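Local coordinates for protein C-1-tetrahydrofolate synthase, cytoplasmic, putative (Trypanosoma brucei, PDB 4CJX) that probably acts as a homodimeric NADP-dependent methylenetetrahydrofolate dehydrogenase and methenyltetrahydrofolate cyclohydrolase, interconverting one-carbon derivatives of tetrahydrofolate, at residues Val180-Lys185 / Ala205-Thr210; Arg186-Gly191 / Arg228-Val233; Arg244-Lys249 / Phe279-Lys284. One frame throughout, in Å; residues are numbered along the deposited sequence.

Interaction 1. Residues Val180-Lys185 / Ala205-Thr210; sequences VEICGK and ANEDAT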
loop_
_atom_site.group_PDB
_atom_site.type_symbol
_atom_site.label_atom_id
_atom_site.label_comp_id
_atom_site.label_asym_id
_atom_site.label_seq_id
_atom_site.Cartn_x
_atom_site.Cartn_y
_atom_site.Cartn_z
ATOM N N VAL B 180 -2.835 -11.524 -21.233
ATOM C CA VAL B 180 -4.085 -11.858 -20.525
ATOM C C VAL B 180 -4.842 -10.613 -20.019
ATOM O O VAL B 180 -4.237 -9.600 -19.644
ATOM C CB VAL B 180 -3.878 -12.811 -19.333
ATOM C CG1 VAL B 180 -3.231 -14.115 -19.813
ATOM C CG2 VAL B 180 -3.079 -12.154 -18.222
ATOM N N GLU B 181 -6.165 -10.707 -20.018
ATOM C CA GLU B 181 -6.997 -9.663 -19.446
ATOM C C GLU B 181 -6.817 -9.679 -17.925
ATOM O O GLU B 181 -6.667 -10.738 -17.330
ATOM C CB GLU B 181 -8.467 -9.902 -19.843
ATOM C CG GLU B 181 -9.440 -8.829 -19.370
ATOM C CD GLU B 181 -9.273 -7.488 -20.079
ATOM O OE1 GLU B 181 -8.850 -7.462 -21.260
ATOM O OE2 GLU B 181 -9.589 -6.439 -19.461
ATOM N N ILE B 182 -6.806 -8.504 -17.312
ATOM C CA ILE B 182 -6.701 -8.375 -15.858
ATOM C C ILE B 182 -7.979 -7.799 -15.210
ATOM O O ILE B 182 -8.369 -8.226 -14.124
ATOM C CB ILE B 182 -5.474 -7.517 -15.479
ATOM C CG1 ILE B 182 -4.192 -8.270 -15.853
ATOM C CG2 ILE B 182 -5.460 -7.197 -13.992
ATOM C CD1 ILE B 182 -2.931 -7.463 -15.662
ATOM N N CYS B 183 -8.604 -6.833 -15.875
ATOM C CA CYS B 183 -9.809 -6.167 -15.388
ATOM C C CYS B 183 -10.975 -7.133 -15.151
ATOM O O CYS B 183 -11.360 -7.879 -16.044
ATOM C CB CYS B 183 -10.240 -5.108 -16.411
ATOM S SG CYS B 183 -11.740 -4.205 -15.962
ATOM N N GLY B 184 -11.518 -7.141 -13.943
ATOM C CA GLY B 184 -12.625 -8.036 -13.620
ATOM C C GLY B 184 -12.187 -9.429 -13.196
ATOM O O GLY B 184 -13.018 -10.238 -12.821
ATOM N N LYS B 185 -10.887 -9.715 -13.242
ATOM C CA LYS B 185 -10.379 -11.058 -12.962
ATOM C C LYS B 185 -10.027 -11.210 -11.504
ATOM O O LYS B 185 -9.751 -10.219 -10.799
ATOM C CB LYS B 185 -9.136 -11.343 -13.801
ATOM C CG LYS B 185 -9.375 -11.246 -15.287
ATOM C CD LYS B 185 -10.517 -12.161 -15.726
ATOM C CE LYS B 185 -10.536 -12.289 -17.234
ATOM N NZ LYS B 185 -11.489 -13.340 -17.661
ATOM N N ALA B 205 -4.571 -4.376 -8.547
ATOM C CA ALA B 205 -5.833 -3.704 -8.234
ATOM C C ALA B 205 -6.055 -2.428 -9.081
ATOM O O ALA B 205 -7.184 -2.163 -9.493
ATOM C CB ALA B 205 -5.910 -3.387 -6.735
ATOM N N ASN B 206 -4.987 -1.654 -9.349
ATOM C CA ASN B 206 -5.092 -0.498 -10.265
ATOM C C ASN B 206 -5.592 -0.884 -11.652
ATOM O O ASN B 206 -6.249 -0.089 -12.295
ATOM C CB ASN B 206 -3.762 0.237 -10.424
ATOM C CG ASN B 206 -3.306 0.931 -9.143
ATOM O OD1 ASN B 206 -4.039 1.031 -8.174
ATOM N ND2 ASN B 206 -2.083 1.433 -9.157
ATOM N N GLU B 207 -5.293 -2.094 -12.108
ATOM C CA GLU B 207 -5.835 -2.623 -13.375
ATOM C C GLU B 207 -7.245 -3.225 -13.211
ATOM O O GLU B 207 -7.710 -3.929 -14.114
ATOM C CB GLU B 207 -4.930 -3.724 -13.966
ATOM C CG GLU B 207 -3.492 -3.344 -14.204
ATOM C CD GLU B 207 -3.309 -2.299 -15.281
ATOM O OE1 GLU B 207 -4.107 -2.261 -16.242
ATOM O OE2 GLU B 207 -2.367 -1.486 -15.164
ATOM N N ASP B 208 -7.905 -2.969 -12.079
ATOM C CA ASP B 208 -9.239 -3.489 -11.786
ATOM C C ASP B 208 -9.355 -5.007 -11.632
ATOM O O ASP B 208 -10.392 -5.581 -11.888
ATOM C CB ASP B 208 -10.251 -2.976 -12.822
ATOM C CG ASP B 208 -10.575 -1.526 -12.628
ATOM O OD1 ASP B 208 -10.136 -0.941 -11.621
ATOM O OD2 ASP B 208 -11.287 -0.972 -13.472
ATOM N N ALA B 209 -8.301 -5.661 -11.190
ATOM C CA ALA B 209 -8.445 -7.027 -10.698
ATOM C C ALA B 209 -9.031 -6.957 -9.288
ATOM O O ALA B 209 -8.887 -5.933 -8.607
ATOM C CB ALA B 209 -7.108 -7.722 -10.669
ATOM N N THR B 210 -9.672 -8.053 -8.880
ATOM C CA THR B 210 -10.062 -8.316 -7.493
ATOM C C THR B 210 -8.974 -9.152 -6.826
ATOM O O THR B 210 -8.865 -10.366 -7.056
ATOM C CB THR B 210 -11.393 -9.066 -7.444
ATOM O OG1 THR B 210 -12.370 -8.264 -8.097
ATOM C CG2 THR B 210 -11.873 -9.340 -5.995
#
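Cys183 and Asp208 bring the two backbones to 4.5 Å, CA to CA, where a type II turn from Ile182 to Lys185 lies against the end of helix 197-206. The turn aims Gly184 N at Asp208 O, 2.8 Å away and almost straight at the hydrogen (173°), although the donor stands above the carbonyl plane. Further on, Thr210 N gives a second bond to Lys185 O at 2.9 Å. One residue before the first bond on each side, Cys183 CA comes within 3.3 Å of Glu207 O, a CA-H...O contact.

Among the side chains, Ile182 has the largest share of the packing. Its CG2 lies 3.5 Å from Glu207 CB and 3.7 Å from Ala209 CB; chi1, measured to CG1, is -67°, which sets CG2 opposite the backbone N, where it touches both residues. Ile182 and Glu207 also touch helix 166-178, through Leu175 and Met172. Cys183 SG comes up to Asp208 CB at 3.7 Å, touching the aspartate at its root. The carboxylate itself is engaged outside the contact: Asp208 OD1 forms salt bridges with Arg157 and with Arg192 of the second subunit, a residue that binds NADP in this protein.

Asp208, at positive phi, is the C-prime residue of a Schellman motif that ends the helix, and Gly184 also takes a positive phi, at the third position of its turn. The two reversals dock just before strands 186-190 and 210-214, at the point where a beta-alpha-beta unit of the NADP-binding domain starts its parallel pairing.

Interaction 2. Residues Arg186-Gly191 / Arg228-Val233; sequences RVVVLG and RASDIV
Val187 bridges Ile232 and Val188 bridges Val233 in a buried parallel pairing of strands 186-190 and 232-235, neighbours inside the parallel sheet of the NADP-binding domain. Val188 N bonds to Ile232 O at 3.0 Å, and Arg186 O accepts from Ile232 N at 3.1 Å, with a weak second bond from Asp231 N. Asp231 extends the ladder with its side chain: OD2 takes Arg186 N at 3.0 Å through its anti lone pair, while OD1 makes a salt bridge to Lys249.

The pairing belongs to a Rossmann-type sheet. Strand 210-214 flanks 186-190 on its other edge, so the chain crosses over through helix 220-228 to reach 232-235. Val187 and Ile232 share one face, where CG2 of Val187 rests 3.9 Å from Ile232 CB and helix 197-206 packs on the valine. On the other face chi1 of 59° swings Val188 CG1 against Ser230 OG, 3.3 Å away, a hydroxyl hydrogen-bonded to Ile226 O. Leu190 CD1 reaches Val233 CG1 at 3.9 Å. Arg186 bends at chi2 and chi3, bringing one guanidinium face over Ala229 CB; its NH1 forms a long, weak ion pair with Asp222 of the second subunit.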
loop_
_atom_site.group_PDB
_atom_site.type_symbol
_atom_site.label_atom_id
_atom_site.label_comp_id
_atom_site.label_asym_id
_atom_site.label_seq_id
_atom_site.Cartn_x
_atom_site.Cartn_y
_atom_site.Cartn_z
ATOM N N ARG B 186 -10.044 -12.448 -11.049
ATOM C CA ARG B 186 -9.639 -12.743 -9.688
ATOM C C ARG B 186 -8.134 -13.037 -9.647
ATOM O O ARG B 186 -7.629 -13.910 -10.387
ATOM C CB ARG B 186 -10.437 -13.922 -9.143
ATOM C CG ARG B 186 -11.949 -13.686 -9.079
ATOM C CD ARG B 186 -12.335 -12.856 -7.858
ATOM N NE ARG B 186 -12.168 -13.625 -6.617
ATOM C CZ ARG B 186 -13.019 -14.566 -6.217
ATOM N NH1 ARG B 186 -14.089 -14.849 -6.943
ATOM N NH2 ARG B 186 -12.797 -15.224 -5.091
ATOM N N VAL B 187 -7.434 -12.305 -8.785
ATOM C CA VAL B 187 -5.988 -12.388 -8.663
ATOM C C VAL B 187 -5.625 -12.803 -7.253
ATOM O O VAL B 187 -6.196 -12.277 -6.307
ATOM C CB VAL B 187 -5.296 -11.032 -8.926
ATOM C CG1 VAL B 187 -3.823 -11.108 -8.574
ATOM C CG2 VAL B 187 -5.439 -10.621 -10.374
ATOM N N VAL B 188 -4.684 -13.751 -7.116
ATOM C CA VAL B 188 -4.058 -14.014 -5.822
ATOM C C VAL B 188 -2.571 -13.706 -5.885
ATOM O O VAL B 188 -1.867 -14.118 -6.818
ATOM C CB VAL B 188 -4.250 -15.447 -5.261
ATOM C CG1 VAL B 188 -3.714 -16.509 -6.187
ATOM C CG2 VAL B 188 -3.539 -15.592 -3.926
ATOM N N VAL B 189 -2.125 -12.959 -4.888
ATOM C CA VAL B 189 -0.732 -12.661 -4.676
ATOM C C VAL B 189 -0.371 -13.390 -3.377
ATOM O O VAL B 189 -1.005 -13.160 -2.349
ATOM C CB VAL B 189 -0.510 -11.143 -4.485
ATOM C CG1 VAL B 189 0.951 -10.835 -4.242
ATOM C CG2 VAL B 189 -0.952 -10.390 -5.717
ATOM N N LEU B 190 0.621 -14.276 -3.437
ATOM C CA LEU B 190 1.151 -14.935 -2.253
ATOM C C LEU B 190 2.447 -14.208 -1.840
ATOM O O LEU B 190 3.403 -14.076 -2.649
ATOM C CB LEU B 190 1.426 -16.409 -2.532
ATOM C CG LEU B 190 0.221 -17.245 -3.021
ATOM C CD1 LEU B 190 0.138 -17.233 -4.540
ATOM C CD2 LEU B 190 0.221 -18.689 -2.480
ATOM N N GLY B 191 2.477 -13.739 -0.599
ATOM C CA GLY B 191 3.616 -12.983 -0.079
ATOM C C GLY B 191 3.389 -11.491 -0.171
ATOM O O GLY B 191 2.618 -11.016 -0.996
ATOM N N ARG B 228 -7.621 -21.845 -6.339
ATOM C CA ARG B 228 -8.590 -22.532 -7.211
ATOM C C ARG B 228 -9.526 -21.553 -7.900
ATOM O O ARG B 228 -10.037 -21.802 -9.004
ATOM C CB ARG B 228 -9.440 -23.523 -6.412
ATOM C CG ARG B 228 -8.759 -24.844 -6.119
ATOM C CD ARG B 228 -9.686 -25.797 -5.369
ATOM N NE ARG B 228 -8.927 -26.938 -4.858
ATOM C CZ ARG B 228 -8.853 -27.322 -3.585
ATOM N NH1 ARG B 228 -9.534 -26.692 -2.629
ATOM N NH2 ARG B 228 -8.089 -28.369 -3.275
ATOM N N ALA B 229 -9.771 -20.431 -7.245
ATOM C CA ALA B 229 -10.690 -19.464 -7.791
ATOM C C ALA B 229 -9.972 -18.363 -8.590
ATOM O O ALA B 229 -10.624 -17.455 -9.107
ATOM C CB ALA B 229 -11.512 -18.872 -6.647
ATOM N N SER B 230 -8.648 -18.401 -8.683
ATOM C CA SER B 230 -7.934 -17.280 -9.233
ATOM C C SER B 230 -7.601 -17.442 -10.724
ATOM O O SER B 230 -7.044 -18.445 -11.137
ATOM C CB SER B 230 -6.645 -17.028 -8.444
ATOM O OG SER B 230 -6.883 -16.993 -7.048
ATOM N N ASP B 231 -7.934 -16.422 -11.508
ATOM C CA ASP B 231 -7.537 -16.313 -12.906
ATOM C C ASP B 231 -6.047 -16.015 -13.100
ATOM O O ASP B 231 -5.471 -16.325 -14.144
ATOM C CB ASP B 231 -8.350 -15.201 -13.577
ATOM C CG ASP B 231 -9.864 -15.479 -13.534
ATOM O OD1 ASP B 231 -10.287 -16.532 -14.092
ATOM O OD2 ASP B 231 -10.613 -14.658 -12.932
ATOM N N ILE B 232 -5.445 -15.362 -12.113
ATOM C CA ILE B 232 -4.049 -14.990 -12.181
ATOM C C ILE B 232 -3.384 -15.262 -10.839
ATOM O O ILE B 232 -3.891 -14.846 -9.797
ATOM C CB ILE B 232 -3.872 -13.503 -12.538
ATOM C CG1 ILE B 232 -4.340 -13.231 -13.961
ATOM C CG2 ILE B 232 -2.410 -13.099 -12.362
ATOM C CD1 ILE B 232 -4.643 -11.769 -14.211
ATOM N N VAL B 233 -2.253 -15.968 -10.883
ATOM C CA VAL B 233 -1.507 -16.301 -9.685
ATOM C C VAL B 233 -0.110 -15.650 -9.743
ATOM O O VAL B 233 0.662 -15.907 -10.676
ATOM C CB VAL B 233 -1.310 -17.824 -9.517
ATOM C CG1 VAL B 233 -0.406 -18.099 -8.310
ATOM C CG2 VAL B 233 -2.649 -18.581 -9.409
#

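Interaction 3. Residues Arg244-Lys249 / Phe279-Lys284; sequences RGEWIK and FDVARK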
loop_
_atom_site.group_PDB
_atom_site.type_symbol
_atom_site.label_atom_id
_atom_site.label_comp_id
_atom_site.label_asym_id
_atom_site.label_seq_id
_atom_site.Cartn_x
_atom_site.Cartn_y
_atom_site.Cartn_z
ATOM N N ARG B 244 0.649 -25.867 -5.177
ATOM C CA ARG B 244 0.360 -27.149 -5.822
ATOM C C ARG B 244 -0.243 -26.970 -7.196
ATOM O O ARG B 244 -1.123 -26.160 -7.390
ATOM C CB ARG B 244 -0.596 -27.961 -4.972
ATOM C CG ARG B 244 0.061 -28.796 -3.887
ATOM C CD ARG B 244 0.711 -27.941 -2.832
ATOM N NE ARG B 244 0.793 -28.594 -1.523
ATOM C CZ ARG B 244 1.247 -27.988 -0.413
ATOM N NH1 ARG B 244 1.657 -26.699 -0.436
ATOM N NH2 ARG B 244 1.287 -28.671 0.733
ATOM N N GLY B 245 0.228 -27.751 -8.156
ATOM C CA GLY B 245 -0.287 -27.686 -9.501
ATOM C C GLY B 245 -1.773 -27.922 -9.658
ATOM O O GLY B 245 -2.422 -27.309 -10.528
ATOM N N GLU B 246 -2.312 -28.806 -8.817
ATOM C CA GLU B 246 -3.699 -29.239 -8.949
ATOM C C GLU B 246 -4.648 -28.166 -8.431
ATOM O O GLU B 246 -5.824 -28.241 -8.663
ATOM C CB GLU B 246 -3.954 -30.568 -8.215
ATOM C CG GLU B 246 -3.483 -30.602 -6.761
ATOM C CD GLU B 246 -2.024 -31.089 -6.557
ATOM O OE1 GLU B 246 -1.141 -30.957 -7.478
ATOM O OE2 GLU B 246 -1.757 -31.595 -5.425
ATOM N N TRP B 247 -4.142 -27.178 -7.705
ATOM C CA TRP B 247 -4.994 -26.045 -7.323
ATOM C C TRP B 247 -5.205 -25.071 -8.471
ATOM O O TRP B 247 -6.120 -24.257 -8.447
ATOM C CB TRP B 247 -4.366 -25.275 -6.174
ATOM C CG TRP B 247 -4.080 -26.061 -4.961
ATOM C CD1 TRP B 247 -4.612 -27.288 -4.596
ATOM C CD2 TRP B 247 -3.248 -25.654 -3.897
ATOM N NE1 TRP B 247 -4.107 -27.664 -3.382
ATOM C CE2 TRP B 247 -3.262 -26.679 -2.937
ATOM C CE3 TRP B 247 -2.469 -24.510 -3.663
ATOM C CZ2 TRP B 247 -2.538 -26.594 -1.764
ATOM C CZ3 TRP B 247 -1.756 -24.431 -2.505
ATOM C CH2 TRP B 247 -1.800 -25.458 -1.564
ATOM N N ILE B 248 -4.356 -25.114 -9.480
ATOM C CA ILE B 248 -4.376 -24.061 -10.498
ATOM C C ILE B 248 -5.652 -24.177 -11.300
ATOM O O ILE B 248 -5.963 -25.257 -11.768
ATOM C CB ILE B 248 -3.170 -24.187 -11.454
ATOM C CG1 ILE B 248 -1.849 -24.046 -10.682
ATOM C CG2 ILE B 248 -3.263 -23.155 -12.586
ATOM C CD1 ILE B 248 -1.629 -22.717 -10.001
ATOM N N LYS B 249 -6.355 -23.054 -11.468
ATOM C CA LYS B 249 -7.572 -22.994 -12.259
ATOM C C LYS B 249 -7.226 -23.150 -13.733
ATOM O O LYS B 249 -6.263 -22.534 -14.240
ATOM C CB LYS B 249 -8.289 -21.646 -12.041
ATOM C CG LYS B 249 -9.572 -21.466 -12.852
ATOM C CD LYS B 249 -10.142 -20.077 -12.652
ATOM C CE LYS B 249 -11.302 -19.827 -13.577
ATOM N NZ LYS B 249 -12.054 -18.637 -13.095
ATOM N N PHE B 279 5.719 -26.630 -10.921
ATOM C CA PHE B 279 5.626 -26.277 -12.337
ATOM C C PHE B 279 5.213 -27.453 -13.199
ATOM O O PHE B 279 4.447 -27.299 -14.135
ATOM C CB PHE B 279 7.002 -25.746 -12.747
ATOM C CG PHE B 279 7.165 -25.419 -14.203
ATOM C CD1 PHE B 279 7.569 -26.404 -15.110
ATOM C CD2 PHE B 279 7.070 -24.100 -14.646
ATOM C CE1 PHE B 279 7.789 -26.087 -16.439
ATOM C CE2 PHE B 279 7.297 -23.775 -15.966
ATOM C CZ PHE B 279 7.661 -24.767 -16.870
ATOM N N ASP B 280 5.697 -28.639 -12.859
ATOM C CA ASP B 280 5.462 -29.805 -13.707
ATOM C C ASP B 280 3.968 -30.123 -13.788
ATOM O O ASP B 280 3.471 -30.418 -14.833
ATOM C CB ASP B 280 6.298 -31.013 -13.252
ATOM C CG ASP B 280 7.810 -30.802 -13.463
ATOM O OD1 ASP B 280 8.202 -29.891 -14.210
ATOM O OD2 ASP B 280 8.635 -31.557 -12.899
ATOM N N VAL B 281 3.248 -29.984 -12.694
ATOM C CA VAL B 281 1.793 -30.184 -12.705
ATOM C C VAL B 281 1.057 -28.911 -13.164
ATOM O O VAL B 281 0.083 -28.988 -13.927
ATOM C CB VAL B 281 1.302 -30.643 -11.311
ATOM C CG1 VAL B 281 -0.197 -30.846 -11.292
ATOM C CG2 VAL B 281 2.004 -31.926 -10.895
ATOM N N ALA B 282 1.522 -27.751 -12.692
ATOM C CA ALA B 282 0.886 -26.455 -13.038
ATOM C C ALA B 282 0.850 -26.192 -14.532
ATOM O O ALA B 282 -0.151 -25.654 -15.022
ATOM C CB ALA B 282 1.566 -25.283 -12.344
ATOM N N ARG B 283 1.915 -26.584 -15.243
ATOM C CA ARG B 283 1.994 -26.374 -16.694
ATOM C C ARG B 283 0.950 -27.170 -17.471
ATOM O O ARG B 283 0.664 -26.836 -18.601
ATOM C CB ARG B 283 3.406 -26.669 -17.227
ATOM C CG ARG B 283 3.711 -28.156 -17.356
ATOM C CD ARG B 283 5.119 -28.455 -17.857
ATOM N NE ARG B 283 5.448 -27.783 -19.119
ATOM C CZ ARG B 283 6.643 -27.871 -19.709
ATOM N NH1 ARG B 283 7.604 -28.607 -19.165
ATOM N NH2 ARG B 283 6.877 -27.230 -20.847
ATOM N N LYS B 284 0.347 -28.200 -16.890
ATOM C CA LYS B 284 -0.695 -28.922 -17.622
ATOM C C LYS B 284 -2.052 -28.253 -17.502
ATOM O O LYS B 284 -2.979 -28.634 -18.195
ATOM C CB LYS B 284 -0.870 -30.368 -17.119
ATOM C CG LYS B 284 0.391 -31.190 -16.997
ATOM C CD LYS B 284 1.065 -31.458 -18.323
ATOM C CE LYS B 284 2.451 -32.050 -18.062
ATOM N NZ LYS B 284 3.174 -32.579 -19.258
#
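Gly245, Ala282 and Val281 carry this contact, in which a short 3-10 segment, 245-247, lies against helix 279-282 without a single hydrogen bond between them. Gly245 and Ala282 approach to 3.9 Å, CA to CA. This closeness depends on Gly245 having no CB, since one would run into Val281 CB and Ala282 N; Ala282 N sits 3.7 Å from Gly245 CA, so backbone meets backbone directly.

Val281 closes over the glycine from one side. With chi1 at 180° its CG1 lies opposite the backbone N, and the methyl comes down on the 245-246 peptide, 3.6 Å from Gly245 CA and 3.8 Å from Glu246 N. Glu246 arches over the same methyl from its own end: chi1 of 51° tucks CG between the backbone N and the carbonyl carbon, a bend at chi2 follows, and OE1 ends 3.9 Å from Val281 CG1. That touch is van der Waals in kind, on the solvent-facing side, since both residues are exposed.

Ala282 works on the more buried part. Its CB meets Ile248 CG1 at 4.0 Å and Gly245 CA at 4.2 Å, facing both the start of the 3-10 segment and the residue after it. Ala282 also touches Val277 and Ile289, and Ile248 rests on Val243, which continues the apolar packing. Ile248 O in turn accepts a hydrogen bond from Arg285 NE.

The arrangement is plain apolar packing, away from the annotated NADP sites. It joins two connections of the Rossmann-type NADP-binding domain: one leads into strand 253-256 and the other into strand 288-289, which lie side by side in the parallel sheet.

All three contacts lie in the NADP-binding domain, and interactions 1 and 2 are joined through strand 186-190: Val187 N probably bonds to Thr210 O at 3.0 Å, while Ala209 CB packs on Val187 CG2. Interaction 2 is sheet core, a short parallel backbone ladder ended by the Asp231 carboxylate, with valines and isoleucine on its faces. Interaction 1 is only partly buried, built from turn and helix-end backbone bonds, and reaches the second subunit. Interaction 3, largely buried though with exposed Glu246 and Val281 at its edge, and untouched by the second subunit, relies on close apolar packing. A salt bridge, Asp231 OD1 to Lys249 NZ at 2.9 Å, ties it to interaction 2; interactions 1 and 3 do not touch.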